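Side-chain contacts in oxalate biosynthetic component 1 (Burkholderia thailandensis, PDB 5IKY), which produces oxalate in quorum sensing-dependent oxalogenesis as a bifunctional enzyme, pairing an alpha/beta-hydrolase-type serine hydrolase with an additional lyase activity: residues K17-L22 / H191-K196; P200-T205 / V474-A479. One frame throughout, in Å; residues are numbered along the deposited sequence.

Contact 1. Residues K17-L22 / H191-K196; sequences KFLDPL and HWQPGK
The apolar part of this contact rests on L19, whose forked end reaches the aliphatic portion of Q193 and the backbone of G195. The two methyls come to one methylene from the same side: L19 CD1 and CD2 each lie 4.0 Å from Q193 CG, and the two side chains run alongside each other in opposite senses. L19 CD2 also sits 3.8 Å from G195 CA, where no side chain intervenes. This puts the methyl directly against the main chain, although the CA atoms of L19 and G195 are still 7.0 Å apart. The contact is small, 104 Å² summed over both sides, but its three touching residues are all buried.

By topology, it lies where a large insertion leaves and rejoins a TIM barrel. Residues 17-22 follow the barrel strand 4-9, while the segment 191-196 leads back toward the next barrel strand, 223-226. R198, in the strand parallel to 17-18, packs on both L19 and Q193.

Polar bonds stay within each segment or run to neighbours. The Q193 amide is held at both ends: OE1 accepts from G195 N at 2.8 Å, while NE2 binds N50 O. The bond to OE1 is bent to 147° at the hydrogen, its donor somewhat tilted from the carbonyl plane. The amide folds back toward its own turn because the chain bends at chi2 after setting out with CG opposite the backbone N (chi1 171°), which leaves CG to meet L19. Beyond L19, D20 OD1 receives L22 N at 3.1 Å from above the carboxylate plane, an Asx turn.

Among the rings, P194 CG stands 3.8 Å above the W192 plane, over its centre, and Y159 meets the same indole at a steep angle. K196 forms a salt bridge with E53.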
loop_
_atom_site.group_PDB
_atom_site.type_symbol
_atom_site.label_atom_id
_atom_site.label_comp_id
_atom_site.label_asym_id
_atom_site.label_seq_id
_atom_site.Cartn_x
_atom_site.Cartn_y
_atom_site.Cartn_z
ATOM N N LYS A 17 -11.102 3.288 -25.034
ATOM C CA LYS A 17 -11.980 4.364 -24.588
ATOM C C LYS A 17 -12.899 3.916 -23.460
ATOM O O LYS A 17 -13.195 2.730 -23.316
ATOM C CB LYS A 17 -12.817 4.894 -25.754
ATOM C CG LYS A 17 -12.005 5.363 -26.951
ATOM C CD LYS A 17 -12.905 5.976 -28.011
ATOM C CE LYS A 17 -12.125 6.356 -29.255
ATOM N NZ LYS A 17 -13.015 6.954 -30.288
ATOM N N PHE A 18 -13.350 4.879 -22.665
ATOM C CA PHE A 18 -14.311 4.607 -21.606
ATOM C C PHE A 18 -15.732 4.526 -22.159
ATOM O O PHE A 18 -16.139 5.355 -22.972
ATOM C CB PHE A 18 -14.221 5.681 -20.521
ATOM C CG PHE A 18 -15.363 5.660 -19.544
ATOM C CD1 PHE A 18 -15.503 4.621 -18.639
ATOM C CD2 PHE A 18 -16.288 6.688 -19.523
ATOM C CE1 PHE A 18 -16.552 4.606 -17.738
ATOM C CE2 PHE A 18 -17.339 6.681 -18.624
ATOM C CZ PHE A 18 -17.472 5.638 -17.731
ATOM N N LEU A 19 -16.475 3.514 -21.722
ATOM C CA LEU A 19 -17.880 3.373 -22.090
ATOM C C LEU A 19 -18.755 3.270 -20.841
ATOM O O LEU A 19 -18.660 2.304 -20.084
ATOM C CB LEU A 19 -18.085 2.149 -22.984
ATOM C CG LEU A 19 -19.520 1.889 -23.454
ATOM C CD1 LEU A 19 -20.058 3.063 -24.263
ATOM C CD2 LEU A 19 -19.588 0.602 -24.257
ATOM N N ASP A 20 -19.601 4.274 -20.633
ATOM C CA ASP A 20 -20.472 4.333 -19.462
ATOM C C ASP A 20 -21.479 3.183 -19.453
ATOM O O ASP A 20 -22.299 3.064 -20.364
ATOM C CB ASP A 20 -21.207 5.676 -19.426
ATOM C CG ASP A 20 -21.687 6.050 -18.033
ATOM O OD1 ASP A 20 -21.962 5.144 -17.219
ATOM O OD2 ASP A 20 -21.795 7.263 -17.757
ATOM N N PRO A 21 -21.427 2.335 -18.410
ATOM C CA PRO A 21 -22.341 1.195 -18.287
ATOM C C PRO A 21 -23.791 1.633 -18.147
ATOM O O PRO A 21 -24.695 0.842 -18.403
ATOM C CB PRO A 21 -21.876 0.493 -17.002
ATOM C CG PRO A 21 -20.555 1.053 -16.687
ATOM C CD PRO A 21 -20.509 2.427 -17.265
ATOM N N LEU A 22 -23.999 2.880 -17.732
ATOM C CA LEU A 22 -25.338 3.390 -17.467
ATOM C C LEU A 22 -25.894 4.196 -18.639
ATOM O O LEU A 22 -26.892 4.901 -18.498
ATOM C CB LEU A 22 -25.331 4.241 -16.196
ATOM C CG LEU A 22 -24.822 3.516 -14.949
ATOM C CD1 LEU A 22 -24.943 4.399 -13.719
ATOM C CD2 LEU A 22 -25.570 2.205 -14.750
ATOM N N HIS A 191 -29.728 1.412 -34.059
ATOM C CA HIS A 191 -28.287 1.504 -33.859
ATOM C C HIS A 191 -27.856 0.865 -32.544
ATOM O O HIS A 191 -28.611 0.821 -31.573
ATOM C CB HIS A 191 -27.829 2.959 -33.920
ATOM C CG HIS A 191 -27.493 3.425 -35.302
ATOM N ND1 HIS A 191 -28.446 3.882 -36.187
ATOM C CD2 HIS A 191 -26.308 3.502 -35.952
ATOM C CE1 HIS A 191 -27.863 4.219 -37.323
ATOM N NE2 HIS A 191 -26.565 4.000 -37.206
ATOM N N TRP A 192 -26.620 0.384 -32.531
ATOM C CA TRP A 192 -26.113 -0.462 -31.463
ATOM C C TRP A 192 -24.695 -0.049 -31.092
ATOM O O TRP A 192 -23.910 0.320 -31.964
ATOM C CB TRP A 192 -26.156 -1.918 -31.922
ATOM C CG TRP A 192 -25.403 -2.894 -31.087
ATOM C CD1 TRP A 192 -25.365 -2.965 -29.726
ATOM C CD2 TRP A 192 -24.573 -3.953 -31.569
ATOM N NE1 TRP A 192 -24.565 -4.012 -29.329
ATOM C CE2 TRP A 192 -24.066 -4.634 -30.443
ATOM C CE3 TRP A 192 -24.210 -4.393 -32.844
ATOM C CZ2 TRP A 192 -23.216 -5.732 -30.554
ATOM C CZ3 TRP A 192 -23.368 -5.483 -32.953
ATOM C CH2 TRP A 192 -22.879 -6.140 -31.815
ATOM N N GLN A 193 -24.373 -0.098 -29.803
ATOM C CA GLN A 193 -23.018 0.186 -29.338
ATOM C C GLN A 193 -22.334 -1.098 -28.871
ATOM O O GLN A 193 -22.542 -1.544 -27.743
ATOM C CB GLN A 193 -23.040 1.229 -28.214
ATOM C CG GLN A 193 -21.705 1.444 -27.498
ATOM C CD GLN A 193 -20.594 1.900 -28.425
ATOM O OE1 GLN A 193 -19.898 1.081 -29.027
ATOM N NE2 GLN A 193 -20.415 3.213 -28.540
ATOM N N PRO A 194 -21.518 -1.703 -29.749
ATOM C CA PRO A 194 -20.792 -2.945 -29.455
ATOM C C PRO A 194 -19.719 -2.754 -28.386
ATOM O O PRO A 194 -19.356 -3.707 -27.698
ATOM C CB PRO A 194 -20.152 -3.311 -30.802
ATOM C CG PRO A 194 -20.866 -2.479 -31.828
ATOM C CD PRO A 194 -21.259 -1.228 -31.118
ATOM N N GLY A 195 -19.216 -1.531 -28.254
ATOM C CA GLY A 195 -18.179 -1.240 -27.283
ATOM C C GLY A 195 -16.836 -1.821 -27.680
ATOM O O GLY A 195 -16.080 -2.297 -26.833
ATOM N N LYS A 196 -16.535 -1.787 -28.974
ATOM C CA LYS A 196 -15.259 -2.291 -29.464
ATOM C C LYS A 196 -14.125 -1.373 -29.028
ATOM O O LYS A 196 -14.227 -0.149 -29.144
ATOM C CB LYS A 196 -15.284 -2.436 -30.986
ATOM C CG LYS A 196 -16.086 -3.638 -31.458
ATOM C CD LYS A 196 -16.350 -3.595 -32.952
ATOM C CE LYS A 196 -17.158 -4.803 -33.391
ATOM N NZ LYS A 196 -17.654 -4.673 -34.789
#

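Contact 2. Residues P200-T205 / V474-A479; sequences PYLPIT and VGLEDA. With MG (magnesium ion), chain B.
The peptide group following Y201 offers one face to L476: CD1 of L476 is 3.6 Å from Y201 O and 3.8 Å from Y201 C, so the methyl lies over the carbonyl, out of its plane. CD of P203 comes to the same methyl, 4.3 Å from L476 CD1, and the P203 ring packs elsewhere on I209 and A212 of helix 206-218. The phenol of Y201 leads away from L476. The E477 carboxylate binds magnesium through one oxygen, OE2 at 2.4 Å, with OE1 3.5 Å from the ion.

L202 supplies the other apolar partner, its CD1 reaching L476 CB at 3.7 Å as the two leucines pass in opposite directions. L476 thus meets 200-205 with both its CB and one methyl.

Residues 474-479 form the turn at the C-terminal end of barrel strand 471-474, the end at which TIM-barrel enzymes carry their active sites. H227, just past barrel strand 223-226, is the second protein ligand, and water 1 lies 2.6 Å from the magnesium. The site may therefore mark the lyase centre. G475 O accepts from both D478 N and A479 N, tightening the turn. The E477 chain runs extended from CG onward (chi2 165°), which carries its carboxylate out to the metal while L476 points toward 200-205.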
loop_
_atom_site.group_PDB
_atom_site.type_symbol
_atom_site.label_atom_id
_atom_site.label_comp_id
_atom_site.label_asym_id
_atom_site.label_seq_id
_atom_site.Cartn_x
_atom_site.Cartn_y
_atom_site.Cartn_z
ATOM N N PRO A 200 -15.865 -0.169 -19.503
ATOM C CA PRO A 200 -16.460 0.627 -18.427
ATOM C C PRO A 200 -15.483 0.878 -17.279
ATOM O O PRO A 200 -15.835 1.546 -16.309
ATOM C CB PRO A 200 -17.629 -0.241 -17.963
ATOM C CG PRO A 200 -17.209 -1.629 -18.279
ATOM C CD PRO A 200 -16.413 -1.536 -19.546
ATOM N N TYR A 201 -14.269 0.348 -17.392
ATOM C CA TYR A 201 -13.309 0.429 -16.299
ATOM C C TYR A 201 -12.103 1.297 -16.645
ATOM O O TYR A 201 -11.213 1.489 -15.818
ATOM C CB TYR A 201 -12.850 -0.975 -15.902
ATOM C CG TYR A 201 -13.998 -1.895 -15.553
ATOM C CD1 TYR A 201 -14.696 -1.739 -14.361
ATOM C CD2 TYR A 201 -14.389 -2.913 -16.414
ATOM C CE1 TYR A 201 -15.749 -2.571 -14.036
ATOM C CE2 TYR A 201 -15.444 -3.752 -16.096
ATOM C CZ TYR A 201 -16.119 -3.575 -14.905
ATOM O OH TYR A 201 -17.167 -4.404 -14.580
ATOM N N LEU A 202 -12.079 1.824 -17.865
ATOM C CA LEU A 202 -10.974 2.674 -18.284
ATOM C C LEU A 202 -11.079 4.061 -17.664
ATOM O O LEU A 202 -12.070 4.762 -17.860
ATOM C CB LEU A 202 -10.918 2.794 -19.804
ATOM C CG LEU A 202 -9.630 3.472 -20.272
ATOM C CD1 LEU A 202 -8.448 2.523 -20.124
ATOM C CD2 LEU A 202 -9.758 3.962 -21.693
ATOM N N PRO A 203 -10.046 4.459 -16.912
ATOM C CA PRO A 203 -9.998 5.767 -16.254
ATOM C C PRO A 203 -9.483 6.862 -17.187
ATOM O O PRO A 203 -8.389 6.732 -17.734
ATOM C CB PRO A 203 -9.030 5.528 -15.095
ATOM C CG PRO A 203 -8.084 4.486 -15.619
ATOM C CD PRO A 203 -8.858 3.638 -16.607
ATOM N N ILE A 204 -10.258 7.927 -17.370
ATOM C CA ILE A 204 -9.827 9.031 -18.228
ATOM C C ILE A 204 -9.858 10.373 -17.498
ATOM O O ILE A 204 -9.509 11.405 -18.070
ATOM C CB ILE A 204 -10.690 9.129 -19.504
ATOM C CG1 ILE A 204 -12.156 9.385 -19.144
ATOM C CG2 ILE A 204 -10.548 7.865 -20.338
ATOM C CD1 ILE A 204 -13.082 9.426 -20.347
ATOM N N THR A 205 -10.275 10.356 -16.237
ATOM C CA THR A 205 -10.223 11.556 -15.408
ATOM C C THR A 205 -9.111 11.420 -14.381
ATOM O O THR A 205 -8.661 10.312 -14.093
ATOM C CB THR A 205 -11.552 11.822 -14.679
ATOM O OG1 THR A 205 -11.809 10.760 -13.751
ATOM C CG2 THR A 205 -12.702 11.925 -15.678
ATOM N N VAL A 474 1.647 -4.916 -17.850
ATOM C CA VAL A 474 0.238 -5.170 -18.144
ATOM C C VAL A 474 -0.576 -3.894 -17.925
ATOM O O VAL A 474 -0.044 -2.876 -17.483
ATOM C CB VAL A 474 -0.346 -6.301 -17.271
ATOM C CG1 VAL A 474 0.267 -7.639 -17.641
ATOM C CG2 VAL A 474 -0.139 -6.002 -15.794
ATOM N N GLY A 475 -1.868 -3.952 -18.230
ATOM C CA GLY A 475 -2.737 -2.805 -18.036
ATOM C C GLY A 475 -3.775 -2.661 -19.130
ATOM O O GLY A 475 -3.685 -3.310 -20.174
ATOM N N LEU A 476 -4.762 -1.802 -18.895
ATOM C CA LEU A 476 -5.841 -1.603 -19.857
ATOM C C LEU A 476 -5.329 -0.980 -21.152
ATOM O O LEU A 476 -5.958 -1.113 -22.201
ATOM C CB LEU A 476 -6.945 -0.736 -19.254
ATOM C CG LEU A 476 -7.659 -1.330 -18.039
ATOM C CD1 LEU A 476 -8.904 -0.526 -17.701
ATOM C CD2 LEU A 476 -8.006 -2.787 -18.284
ATOM N N GLU A 477 -4.185 -0.305 -21.073
ATOM C CA GLU A 477 -3.539 0.245 -22.260
ATOM C C GLU A 477 -3.262 -0.836 -23.297
ATOM O O GLU A 477 -3.399 -0.608 -24.500
ATOM C CB GLU A 477 -2.233 0.947 -21.885
ATOM C CG GLU A 477 -1.374 1.332 -23.082
ATOM C CD GLU A 477 -0.285 2.327 -22.726
ATOM O OE1 GLU A 477 -0.202 2.723 -21.545
ATOM O OE2 GLU A 477 0.481 2.717 -23.632
ATOM N N ASP A 478 -2.884 -2.018 -22.823
ATOM C CA ASP A 478 -2.491 -3.109 -23.708
ATOM C C ASP A 478 -3.646 -4.063 -23.995
ATOM O O ASP A 478 -3.871 -4.451 -25.141
ATOM C CB ASP A 478 -1.316 -3.883 -23.104
ATOM C CG ASP A 478 -0.120 -2.994 -22.808
ATOM O OD1 ASP A 478 0.016 -1.933 -23.457
ATOM O OD2 ASP A 478 0.689 -3.361 -21.930
ATOM N N ALA A 479 -4.374 -4.443 -22.948
ATOM C CA ALA A 479 -5.471 -5.394 -23.086
ATOM C C ALA A 479 -6.626 -5.037 -22.163
ATOM O O ALA A 479 -6.415 -4.560 -21.048
ATOM C CB ALA A 479 -4.985 -6.806 -22.801
HETATM MG MG MG B . 2.184 4.359 -23.483
HETATM O O HOH W 1 3.919 5.991 -24.473
#

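In the fold
Contacts 1 and 2 are both buried, but contact 1 is the more peripheral: its centre lies about 33 Å from the centre of the chain and that of contact 2 about 20 Å. The two centres are about 14 Å apart and the contacts adjoin: P21 CG is 3.4 Å from P200 CB. The parallel pair of strands 17-18 and 198-199 runs into them, linking contact 1 at the junction with the inserted domain to contact 2 at the barrel's C-terminal end. Leucine packing dominates across each. The difference lies beside it: contact 1 has an amide fixed by backbone partners, whereas contact 2 adjoins a carboxylate spent on a metal.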